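Local coordinates for anti-sigma-I factor RsgI3 (Clostridium thermocellum, PDB 6QE7), which probably holds the sigma factor SigI3 in check as its anti-sigma factor, with the extracellular PA14 dyad of this chain sensing polysaccharides such as pectin, at residues F21-P26 with T36-I41; E55-E60 with K127-E132; A156-D161 with F169-D174; E208-H213 with Q276-E281. One frame throughout, in Å; residues are numbered along the deposited sequence.

Interaction 1: F21-P26 with T36-I41; sequences FVRIDP and TPDQSI
Water does much of the joining between R23 and P37, which sit in the first PA14 domain, where strand 19-25 faces the loop that runs on to one of the two calcium sites (that of N12, D44 and T45). The direct link, from R23 NH1 to P37 O at 3.4 Å, is a weak hydrogen bond. One water accepts from R23 NH2 (2.7 Å) and donates to P37 O; a second donates to both P37 O and D38 OD1 and takes a weak bond from R23 NH1. Both waters lie at the edge of the guanidinium group, in its plane. The other end of the group is fixed by D25, whose OD1 receives R23 NE at 2.8 Å on its syn lone pair as part of a salt bridge, while D25 OD2 is held by Y10 and W50.

F21 supplies the apolar half. With chi1 at 68°, its CG sits between the backbone N and the carbonyl carbon, and the ring swings toward the loop: CE2 lies 3.7 Å from D38 CB and 3.9 Å from I41 CG1. Y10 stacks on the same ring, and S40 O accepts a hydrogen bond from N12 ND2. The loop keeps its shape through a type I turn from D38 to I41 and an Asx turn, in which S40 N donates to D38 OD2 at 2.8 Å; S40 OG adds a bond of 2.7 Å to D38 OD2 from the opposite face of the carboxylate plane.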
# COMPACT_ATOMS: atom_id res chain seq x y z
N PHE A 21 -1.67 -5.60 -11.87
CA PHE A 21 -2.46 -5.74 -13.12
C PHE A 21 -3.94 -5.79 -12.71
O PHE A 21 -4.25 -6.04 -11.53
CB PHE A 21 -1.99 -6.93 -13.95
CG PHE A 21 -2.30 -8.27 -13.30
CD1 PHE A 21 -3.58 -8.80 -13.31
CD2 PHE A 21 -1.36 -8.94 -12.56
CE1 PHE A 21 -3.88 -10.00 -12.67
CE2 PHE A 21 -1.65 -10.12 -11.90
CZ PHE A 21 -2.92 -10.64 -11.92
N VAL A 22 -4.79 -5.42 -13.64
CA VAL A 22 -6.25 -5.67 -13.54
C VAL A 22 -6.63 -6.79 -14.53
O VAL A 22 -6.01 -6.89 -15.60
CB VAL A 22 -7.01 -4.36 -13.80
CG1 VAL A 22 -6.82 -3.87 -15.23
CG2 VAL A 22 -8.46 -4.46 -13.47
N ARG A 23 -7.62 -7.62 -14.21
CA ARG A 23 -8.16 -8.57 -15.23
C ARG A 23 -9.60 -8.83 -14.85
O ARG A 23 -10.00 -8.57 -13.68
CB ARG A 23 -7.37 -9.89 -15.26
CG ARG A 23 -7.62 -10.82 -14.10
CD ARG A 23 -6.68 -12.01 -14.05
NE ARG A 23 -6.89 -12.82 -12.90
CZ ARG A 23 -6.09 -13.82 -12.49
NH1 ARG A 23 -4.97 -14.07 -13.16
NH2 ARG A 23 -6.38 -14.48 -11.38
N ILE A 24 -10.39 -9.26 -15.81
CA ILE A 24 -11.79 -9.65 -15.50
C ILE A 24 -11.75 -11.14 -15.21
O ILE A 24 -11.26 -11.86 -16.06
CB ILE A 24 -12.73 -9.23 -16.63
CG1 ILE A 24 -12.76 -7.70 -16.65
CG2 ILE A 24 -14.11 -9.85 -16.47
CD1 ILE A 24 -13.30 -7.13 -17.95
N ASP A 25 -12.15 -11.49 -13.98
CA ASP A 25 -12.32 -12.84 -13.47
C ASP A 25 -13.78 -13.17 -13.70
O ASP A 25 -14.69 -12.45 -13.24
CB ASP A 25 -11.89 -12.88 -12.00
CG ASP A 25 -10.41 -12.58 -11.80
OD1 ASP A 25 -9.61 -13.09 -12.59
OD2 ASP A 25 -10.07 -11.77 -10.90
N PRO A 26 -14.08 -14.29 -14.36
CA PRO A 26 -15.48 -14.63 -14.62
C PRO A 26 -16.26 -14.94 -13.35
O PRO A 26 -17.47 -14.64 -13.26
CB PRO A 26 -15.42 -15.91 -15.51
CG PRO A 26 -13.96 -16.27 -15.70
CD PRO A 26 -13.12 -15.25 -14.92
N THR A 36 0.42 -18.01 -5.92
CA THR A 36 -0.06 -16.65 -6.23
C THR A 36 -1.00 -16.78 -7.43
O THR A 36 -1.00 -17.77 -8.12
CB THR A 36 1.17 -15.79 -6.51
OG1 THR A 36 1.35 -16.01 -7.90
CG2 THR A 36 2.41 -16.17 -5.73
N PRO A 37 -1.84 -15.78 -7.69
CA PRO A 37 -2.69 -15.78 -8.87
C PRO A 37 -2.01 -15.66 -10.25
O PRO A 37 -2.69 -15.68 -11.23
CB PRO A 37 -3.52 -14.48 -8.66
CG PRO A 37 -3.43 -14.20 -7.14
CD PRO A 37 -2.00 -14.58 -6.86
N ASP A 38 -0.72 -15.35 -10.31
CA ASP A 38 -0.08 -14.98 -11.58
C ASP A 38 1.42 -14.88 -11.35
O ASP A 38 1.82 -14.46 -10.25
CB ASP A 38 -0.58 -13.61 -12.08
CG ASP A 38 -0.09 -13.28 -13.48
OD1 ASP A 38 -0.78 -13.71 -14.45
OD2 ASP A 38 0.98 -12.64 -13.60
N GLN A 39 2.23 -15.19 -12.34
CA GLN A 39 3.71 -15.12 -12.18
C GLN A 39 4.15 -13.68 -11.82
O GLN A 39 5.23 -13.56 -11.28
CB GLN A 39 4.39 -15.54 -13.47
CG GLN A 39 4.22 -14.52 -14.61
CD GLN A 39 4.88 -15.04 -15.87
OE1 GLN A 39 5.59 -16.05 -15.82
NE2 GLN A 39 4.65 -14.38 -17.01
N SER A 40 3.39 -12.62 -12.14
CA SER A 40 3.75 -11.20 -11.85
C SER A 40 3.42 -10.86 -10.38
O SER A 40 3.81 -9.77 -9.91
CB SER A 40 3.10 -10.28 -12.81
OG SER A 40 1.72 -10.23 -12.59
N ILE A 41 2.74 -11.75 -9.65
CA ILE A 41 2.51 -11.59 -8.19
C ILE A 41 3.47 -12.46 -7.40
O ILE A 41 3.34 -13.73 -7.40
CB ILE A 41 1.05 -11.94 -7.83
CG1 ILE A 41 0.07 -11.00 -8.52
CG2 ILE A 41 0.85 -11.97 -6.30
CD1 ILE A 41 0.33 -9.50 -8.29
O HOH W 1 -5.22 -16.88 -10.73
O HOH W 2 -2.48 -15.52 -14.09

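Interaction 2: E55-E60 with K127-E132; sequences EPRYSE and KSQQKE
R57, Y58 and E60 meet S128, Q129 and E132 in a mainly polar, surface contact between two loops of the first PA14 domain: 55-60 leads into strand 60-69, and the loop 127-132 follows strand 119-125, which pairs with strand 60-69. The carboxylate of E60 grips S128 twice, through the syn lone pair of each oxygen. Its OE1 accepts the backbone N of S128 at 2.9 Å along a nearly straight path (171°), and its OE2 accepts S128 OG at 2.5 Å; S126 OG adds a further bond to OE1. S128 CB also lies over the centre of the Y58 ring, a CH-pi contact 3.7 Å from the centroid, while R57 CB covers the opposite face.

Farther along, the extended R57 chain sends NH1 to Q129 OE1 (2.6 Å), approaching from above the carbonyl plane. The same NH1 forms a salt bridge with E132 OE2, although the modelled 2.4 Å is too short to be trusted in detail. A water joins R57 NH2 to E132 OE1, and W124 NE1 also donates to E132 OE2. With donors gathered round both carboxylates, E60 and E132 are probably kept ionised, E132 by a direct salt bridge and E60 largely by neutral donors.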
# COMPACT_ATOMS: atom_id res chain seq x y z
N GLU A 55 -26.35 -9.51 -10.16
CA GLU A 55 -27.79 -9.51 -10.58
C GLU A 55 -28.47 -10.78 -10.10
O GLU A 55 -28.29 -11.86 -10.65
CB GLU A 55 -27.94 -9.33 -12.07
CG GLU A 55 -29.32 -9.68 -12.60
CD GLU A 55 -29.56 -9.14 -14.00
OE1 GLU A 55 -28.77 -8.24 -14.41
OE2 GLU A 55 -30.52 -9.61 -14.67
N PRO A 56 -29.20 -10.75 -8.97
CA PRO A 56 -29.85 -11.96 -8.52
C PRO A 56 -30.92 -12.39 -9.55
O PRO A 56 -31.41 -11.57 -10.36
CB PRO A 56 -30.47 -11.55 -7.18
CG PRO A 56 -30.66 -10.07 -7.33
CD PRO A 56 -29.51 -9.56 -8.15
N ARG A 57 -31.23 -13.69 -9.55
CA ARG A 57 -32.28 -14.22 -10.48
C ARG A 57 -33.67 -14.03 -9.84
O ARG A 57 -34.63 -13.85 -10.62
CB ARG A 57 -32.02 -15.70 -10.78
CG ARG A 57 -30.66 -16.03 -11.40
CD ARG A 57 -30.40 -17.50 -11.11
NE ARG A 57 -29.47 -18.12 -12.05
CZ ARG A 57 -28.27 -18.63 -11.73
NH1 ARG A 57 -27.83 -18.64 -10.47
NH2 ARG A 57 -27.50 -19.16 -12.68
N TYR A 58 -33.77 -14.11 -8.49
CA TYR A 58 -35.01 -14.12 -7.68
C TYR A 58 -35.12 -12.91 -6.72
O TYR A 58 -34.07 -12.39 -6.28
CB TYR A 58 -35.01 -15.42 -6.90
CG TYR A 58 -34.67 -16.65 -7.71
CD1 TYR A 58 -35.47 -17.09 -8.76
CD2 TYR A 58 -33.55 -17.40 -7.40
CE1 TYR A 58 -35.14 -18.23 -9.48
CE2 TYR A 58 -33.24 -18.57 -8.08
CZ TYR A 58 -34.04 -18.98 -9.13
OH TYR A 58 -33.66 -20.12 -9.78
N SER A 59 -36.33 -12.40 -6.44
CA SER A 59 -36.58 -11.38 -5.37
C SER A 59 -36.68 -12.14 -4.03
O SER A 59 -37.75 -12.69 -3.75
CB SER A 59 -37.80 -10.56 -5.60
OG SER A 59 -37.65 -9.77 -6.77
N GLU A 60 -35.59 -12.26 -3.27
CA GLU A 60 -35.53 -13.15 -2.08
C GLU A 60 -34.48 -12.68 -1.06
O GLU A 60 -33.73 -11.72 -1.35
CB GLU A 60 -35.21 -14.61 -2.44
CG GLU A 60 -36.06 -15.12 -3.56
CD GLU A 60 -36.05 -16.61 -3.81
OE1 GLU A 60 -35.25 -17.40 -3.20
OE2 GLU A 60 -36.92 -17.00 -4.60
N LYS A 127 -34.01 -19.02 -1.20
CA LYS A 127 -35.08 -20.03 -1.10
C LYS A 127 -34.94 -20.92 -2.34
O LYS A 127 -34.72 -22.09 -2.14
CB LYS A 127 -36.44 -19.35 -1.00
CG LYS A 127 -37.50 -20.31 -0.48
CD LYS A 127 -38.79 -19.61 -0.13
CE LYS A 127 -39.35 -18.80 -1.27
NZ LYS A 127 -40.16 -17.69 -0.74
N SER A 128 -34.99 -20.31 -3.53
CA SER A 128 -34.87 -20.90 -4.90
C SER A 128 -33.42 -21.03 -5.45
O SER A 128 -33.21 -21.79 -6.43
CB SER A 128 -35.67 -20.09 -5.86
OG SER A 128 -36.69 -19.44 -5.17
N GLN A 129 -32.41 -20.32 -4.94
CA GLN A 129 -31.02 -20.48 -5.46
C GLN A 129 -30.26 -21.46 -4.59
O GLN A 129 -29.89 -21.15 -3.44
CB GLN A 129 -30.29 -19.16 -5.54
CG GLN A 129 -28.87 -19.35 -6.04
CD GLN A 129 -28.88 -19.74 -7.48
OE1 GLN A 129 -29.34 -18.99 -8.34
NE2 GLN A 129 -28.37 -20.93 -7.74
N GLN A 130 -30.01 -22.62 -5.15
CA GLN A 130 -29.14 -23.62 -4.53
C GLN A 130 -27.76 -23.00 -4.40
O GLN A 130 -27.35 -22.23 -5.28
CB GLN A 130 -29.09 -24.90 -5.35
CG GLN A 130 -28.39 -26.05 -4.62
CD GLN A 130 -28.20 -27.20 -5.58
OE1 GLN A 130 -28.42 -27.06 -6.79
NE2 GLN A 130 -27.77 -28.34 -5.07
N LYS A 131 -27.10 -23.33 -3.30
CA LYS A 131 -25.86 -22.66 -2.94
C LYS A 131 -24.91 -22.95 -4.08
O LYS A 131 -24.67 -24.12 -4.30
CB LYS A 131 -25.32 -23.21 -1.62
CG LYS A 131 -24.16 -22.42 -1.07
CD LYS A 131 -23.48 -23.13 0.07
CE LYS A 131 -22.38 -22.32 0.72
NZ LYS A 131 -21.85 -22.99 1.93
N GLU A 132 -24.43 -21.92 -4.79
CA GLU A 132 -23.36 -22.10 -5.78
C GLU A 132 -22.35 -20.96 -5.63
O GLU A 132 -22.73 -19.94 -5.05
CB GLU A 132 -24.05 -22.09 -7.16
CG GLU A 132 -24.92 -20.90 -7.40
CD GLU A 132 -25.49 -20.71 -8.81
OE1 GLU A 132 -25.45 -21.67 -9.56
OE2 GLU A 132 -26.01 -19.58 -9.15
O HOH W 3 -29.61 -15.88 -7.99
O HOH W 4 -26.06 -21.12 -11.93
O HOH W 5 -39.76 -16.48 -3.32

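Interaction 3: A156-D161 with F169-D174; sequences AEYYGD and FTRIDD
The Y158 and F169 rings lie nearly parallel, 11° apart, but are displaced along their planes until little of one faces the other; their centroids are 4.8 Å apart. Y158 CB instead sits over the face of F169, toward its rim, in a CH-pi contact. On the same side of the sheet R171 comes across Y158, its CZ 4.3 Å from the ring centroid, as an off-centre cation-pi partner with the planes well tilted. Its chain, extended from CG to NE after a first torsion of 61°, ends in a salt bridge of NE with D173 OD1 (2.8 Å), on the syn lone pair. The approach of Y158 OH to D173 OD2 is too close in the model to interpret.

Behind these side chains stands an antiparallel beta hairpin. A156 and R171 form a hydrogen-bonded pair, with A156 N to R171 O at 2.8 Å and R171 N to A156 O at 3.1 Å, while Y158 N reaches F169 O at 2.9 Å. E157 and T170 make the non-hydrogen-bonded pair between them, and the carboxylate of E157 forms a salt bridge with R197. W198 NE1 secures D173 OD2. In the second PA14 domain, strand 154-159 runs between strands 167-173 and 193-202, with Y158 packed against F178, W180 and V196.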
# COMPACT_ATOMS: atom_id res chain seq x y z
N ALA A 156 9.44 15.57 -2.66
CA ALA A 156 10.38 16.49 -2.00
C ALA A 156 9.86 17.89 -2.26
O ALA A 156 9.51 18.21 -3.41
CB ALA A 156 11.77 16.29 -2.53
N GLU A 157 9.72 18.64 -1.18
CA GLU A 157 9.61 20.11 -1.23
C GLU A 157 10.96 20.71 -0.80
O GLU A 157 11.42 20.43 0.35
CB GLU A 157 8.43 20.53 -0.39
CG GLU A 157 7.18 19.69 -0.59
CD GLU A 157 6.19 19.87 0.57
OE1 GLU A 157 6.42 19.31 1.65
OE2 GLU A 157 5.25 20.68 0.44
N TYR A 158 11.53 21.55 -1.67
CA TYR A 158 12.79 22.30 -1.38
C TYR A 158 12.47 23.74 -0.97
O TYR A 158 11.71 24.41 -1.65
CB TYR A 158 13.72 22.26 -2.57
CG TYR A 158 14.31 20.91 -2.73
CD1 TYR A 158 13.55 19.84 -3.14
CD2 TYR A 158 15.63 20.68 -2.45
CE1 TYR A 158 14.12 18.59 -3.33
CE2 TYR A 158 16.20 19.43 -2.57
CZ TYR A 158 15.43 18.35 -2.97
OH TYR A 158 15.99 17.10 -3.05
N TYR A 159 13.04 24.17 0.15
CA TYR A 159 12.81 25.52 0.71
C TYR A 159 14.06 26.37 0.64
O TYR A 159 15.18 25.85 0.83
CB TYR A 159 12.29 25.42 2.14
CG TYR A 159 10.93 24.79 2.22
CD1 TYR A 159 10.83 23.41 2.26
CD2 TYR A 159 9.78 25.54 2.14
CE1 TYR A 159 9.59 22.79 2.34
CE2 TYR A 159 8.54 24.94 2.25
CZ TYR A 159 8.46 23.55 2.31
OH TYR A 159 7.30 22.89 2.39
N GLY A 160 13.85 27.69 0.48
CA GLY A 160 14.92 28.71 0.43
C GLY A 160 15.21 29.32 1.79
O GLY A 160 15.76 30.42 1.84
N ASP A 161 15.02 28.57 2.86
CA ASP A 161 15.47 29.00 4.21
C ASP A 161 15.68 27.75 5.06
O ASP A 161 15.36 26.65 4.59
CB ASP A 161 14.38 29.91 4.77
CG ASP A 161 13.01 29.21 4.79
OD1 ASP A 161 12.88 28.17 5.47
OD2 ASP A 161 12.09 29.68 4.07
N PHE A 169 10.57 24.78 -4.96
CA PHE A 169 10.16 23.80 -5.99
C PHE A 169 9.88 22.45 -5.31
O PHE A 169 10.31 22.18 -4.20
CB PHE A 169 11.19 23.71 -7.14
CG PHE A 169 12.56 23.21 -6.74
CD1 PHE A 169 12.83 21.86 -6.71
CD2 PHE A 169 13.58 24.09 -6.38
CE1 PHE A 169 14.06 21.37 -6.29
CE2 PHE A 169 14.83 23.61 -6.01
CZ PHE A 169 15.06 22.26 -5.95
N THR A 170 9.12 21.64 -6.03
CA THR A 170 8.76 20.25 -5.70
C THR A 170 9.33 19.40 -6.81
O THR A 170 9.30 19.84 -7.95
CB THR A 170 7.23 20.05 -5.66
OG1 THR A 170 6.77 20.76 -4.50
CG2 THR A 170 6.82 18.59 -5.58
N ARG A 171 9.83 18.24 -6.46
CA ARG A 171 10.12 17.16 -7.43
C ARG A 171 10.05 15.83 -6.67
O ARG A 171 9.98 15.82 -5.41
CB ARG A 171 11.50 17.39 -8.04
CG ARG A 171 12.58 17.36 -6.98
CD ARG A 171 13.93 17.68 -7.53
NE ARG A 171 15.01 17.42 -6.59
CZ ARG A 171 16.22 18.01 -6.64
NH1 ARG A 171 16.43 18.95 -7.54
NH2 ARG A 171 17.19 17.70 -5.78
N ILE A 172 10.18 14.75 -7.41
CA ILE A 172 10.34 13.39 -6.83
C ILE A 172 11.82 13.02 -6.81
O ILE A 172 12.44 12.97 -7.84
CB ILE A 172 9.45 12.42 -7.59
CG1 ILE A 172 7.97 12.79 -7.37
CG2 ILE A 172 9.78 11.01 -7.14
CD1 ILE A 172 7.03 12.13 -8.31
N ASP A 173 12.36 12.81 -5.63
CA ASP A 173 13.73 12.30 -5.40
C ASP A 173 13.63 10.77 -5.37
O ASP A 173 12.66 10.22 -4.76
CB ASP A 173 14.29 12.97 -4.14
CG ASP A 173 14.63 14.45 -4.33
OD1 ASP A 173 14.75 14.87 -5.47
OD2 ASP A 173 14.75 15.20 -3.31
N ASP A 174 14.50 10.08 -6.08
CA ASP A 174 14.51 8.60 -6.17
C ASP A 174 14.79 8.00 -4.79
O ASP A 174 14.35 6.90 -4.50
CB ASP A 174 15.56 8.13 -7.18
CG ASP A 174 15.16 8.50 -8.59
OD1 ASP A 174 14.00 9.01 -8.78
OD2 ASP A 174 16.01 8.29 -9.49

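Interaction 4: E208-H213 with Q276-E281; sequences EEYTFH and QRQKKE
E208 opens strand 208-216 of the second PA14 domain, an all-beta fold, by clasping R277 in the loop that follows strand 268-274. E208 OE1 takes both R277 NE and R277 NH2, each at 2.9 Å, in a salt bridge; the oxygen lies in the guanidinium plane, yet both nitrogens approach it from the same side, above the carboxylate plane. E208 OE2 meanwhile accepts R277 N at 3.0 Å and is also bonded by S275 OG, so backbone and side chain of one arginine are gripped by one glutamate. At the next residue, a water donates to E209 O and accepts from Q276 N.

Y210 is buried, its CE2 4.1 Å from Q278 CB. Its hydroxyl bonds Y206 N and shares a water with Q278 OE1. A bend at chi2 (63°) curls Q278 back on its own loop, where NE2 reaches K279 O at 3.0 Å on a lone pair in the carbonyl plane.

H213 closes the walk, its NE2 bonded to S274 OG. T211 CG2 lies against one face of its imidazole, toward the rim; over the centre of the opposite face sits K280 CD, 3.7 Å from the ring centroid in a CH-pi contact.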
# COMPACT_ATOMS: atom_id res chain seq x y z
N GLU A 208 9.71 -7.16 11.52
CA GLU A 208 10.59 -7.08 12.72
C GLU A 208 10.95 -5.62 13.06
O GLU A 208 10.38 -4.65 12.44
CB GLU A 208 11.92 -7.80 12.49
CG GLU A 208 12.65 -7.42 11.24
CD GLU A 208 13.75 -8.45 10.90
OE1 GLU A 208 13.55 -9.63 11.22
OE2 GLU A 208 14.73 -8.08 10.23
N GLU A 209 11.85 -5.45 14.01
CA GLU A 209 12.16 -4.10 14.50
C GLU A 209 13.16 -3.53 13.51
O GLU A 209 14.20 -4.14 13.29
CB GLU A 209 12.62 -4.09 15.96
CG GLU A 209 12.86 -2.68 16.45
CD GLU A 209 13.19 -2.53 17.93
OE1 GLU A 209 14.20 -3.11 18.46
OE2 GLU A 209 12.45 -1.78 18.57
N TYR A 210 12.80 -2.43 12.86
CA TYR A 210 13.75 -1.76 11.97
C TYR A 210 14.46 -0.68 12.77
O TYR A 210 13.86 -0.11 13.75
CB TYR A 210 13.04 -1.23 10.71
CG TYR A 210 12.97 -2.24 9.60
CD1 TYR A 210 12.13 -3.35 9.66
CD2 TYR A 210 13.80 -2.13 8.52
CE1 TYR A 210 12.15 -4.33 8.68
CE2 TYR A 210 13.79 -3.07 7.51
CZ TYR A 210 12.97 -4.18 7.59
OH TYR A 210 12.99 -5.10 6.56
N THR A 211 15.60 -0.29 12.25
CA THR A 211 16.36 0.89 12.70
C THR A 211 16.59 1.75 11.49
O THR A 211 17.12 1.24 10.48
CB THR A 211 17.71 0.53 13.34
OG1 THR A 211 17.46 -0.37 14.41
CG2 THR A 211 18.44 1.73 13.92
N PHE A 212 16.15 2.99 11.56
CA PHE A 212 16.47 3.99 10.51
C PHE A 212 17.65 4.79 11.05
O PHE A 212 17.77 4.96 12.26
CB PHE A 212 15.26 4.85 10.12
CG PHE A 212 14.21 4.02 9.44
CD1 PHE A 212 13.33 3.26 10.20
CD2 PHE A 212 14.14 3.94 8.07
CE1 PHE A 212 12.43 2.40 9.58
CE2 PHE A 212 13.20 3.13 7.46
CZ PHE A 212 12.35 2.35 8.22
N HIS A 213 18.53 5.16 10.14
CA HIS A 213 19.81 5.84 10.41
C HIS A 213 19.85 7.05 9.50
O HIS A 213 19.42 6.91 8.34
CB HIS A 213 20.98 4.94 10.11
CG HIS A 213 20.92 3.57 10.68
ND1 HIS A 213 21.63 3.21 11.81
CD2 HIS A 213 20.32 2.44 10.20
CE1 HIS A 213 21.44 1.92 12.04
NE2 HIS A 213 20.66 1.42 11.03
N GLN A 276 17.41 -7.13 11.82
CA GLN A 276 18.16 -8.38 12.04
C GLN A 276 18.44 -9.05 10.68
O GLN A 276 19.48 -9.62 10.54
CB GLN A 276 17.41 -9.40 12.87
CG GLN A 276 18.09 -10.73 12.66
CD GLN A 276 17.81 -11.71 13.75
OE1 GLN A 276 16.93 -11.47 14.60
NE2 GLN A 276 18.55 -12.80 13.70
N ARG A 277 17.53 -8.98 9.71
CA ARG A 277 17.74 -9.64 8.42
C ARG A 277 18.01 -8.64 7.34
O ARG A 277 18.42 -9.10 6.29
CB ARG A 277 16.51 -10.43 7.97
CG ARG A 277 16.25 -11.72 8.71
CD ARG A 277 14.84 -12.27 8.39
NE ARG A 277 13.78 -11.70 9.21
CZ ARG A 277 12.47 -11.96 9.10
NH1 ARG A 277 12.03 -12.82 8.22
NH2 ARG A 277 11.59 -11.35 9.85
N GLN A 278 17.74 -7.36 7.55
CA GLN A 278 18.15 -6.34 6.56
C GLN A 278 19.52 -5.78 6.90
O GLN A 278 19.61 -5.00 7.90
CB GLN A 278 17.17 -5.16 6.50
CG GLN A 278 17.62 -4.12 5.49
CD GLN A 278 17.65 -4.68 4.10
OE1 GLN A 278 16.60 -4.92 3.48
NE2 GLN A 278 18.85 -4.85 3.57
N LYS A 279 20.52 -6.04 6.06
CA LYS A 279 21.89 -5.46 6.22
C LYS A 279 21.84 -3.95 5.92
O LYS A 279 21.12 -3.52 4.97
CB LYS A 279 22.94 -6.13 5.32
CG LYS A 279 23.85 -7.16 5.99
CD LYS A 279 23.15 -8.41 6.49
CE LYS A 279 23.57 -8.80 7.90
NZ LYS A 279 22.47 -9.49 8.61
N LYS A 280 22.57 -3.18 6.71
CA LYS A 280 22.53 -1.69 6.67
C LYS A 280 22.73 -1.22 5.25
O LYS A 280 23.63 -1.69 4.60
CB LYS A 280 23.54 -1.02 7.59
CG LYS A 280 23.40 0.50 7.76
CD LYS A 280 23.75 0.99 9.15
CE LYS A 280 25.22 1.03 9.40
NZ LYS A 280 25.65 2.43 9.61
N GLU A 281 21.84 -0.36 4.79
CA GLU A 281 21.98 0.21 3.45
C GLU A 281 21.21 1.53 3.41
O GLU A 281 20.28 1.74 4.22
CB GLU A 281 21.53 -0.82 2.40
CG GLU A 281 20.06 -1.25 2.54
CD GLU A 281 19.48 -2.05 1.38
OE1 GLU A 281 20.25 -2.53 0.52
OE2 GLU A 281 18.21 -2.19 1.33
O HOH W 6 15.29 -6.62 13.32
O HOH W 7 14.07 -4.31 4.31

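Followed from the N terminus, the four contacts come in series, two in each PA14 domain, and none nests in or crosses another. Interaction 1 closes a short loop, tying strand 19-25 to the approach to a calcium site. Interaction 2 spans far more chain, joining the loops that flank strands 60-69 and 119-125 at an end of the first domain. In the second domain interaction 3 again closes locally, as a hairpin, and interaction 4 again closes a long excursion, from strand 208-216 to the loop after strand 268-274. Among these four, each domain contributes one short and one long closure. Interactions 2 and 3, with centres about 57 Å apart, lie on opposite sides of the chain's centre.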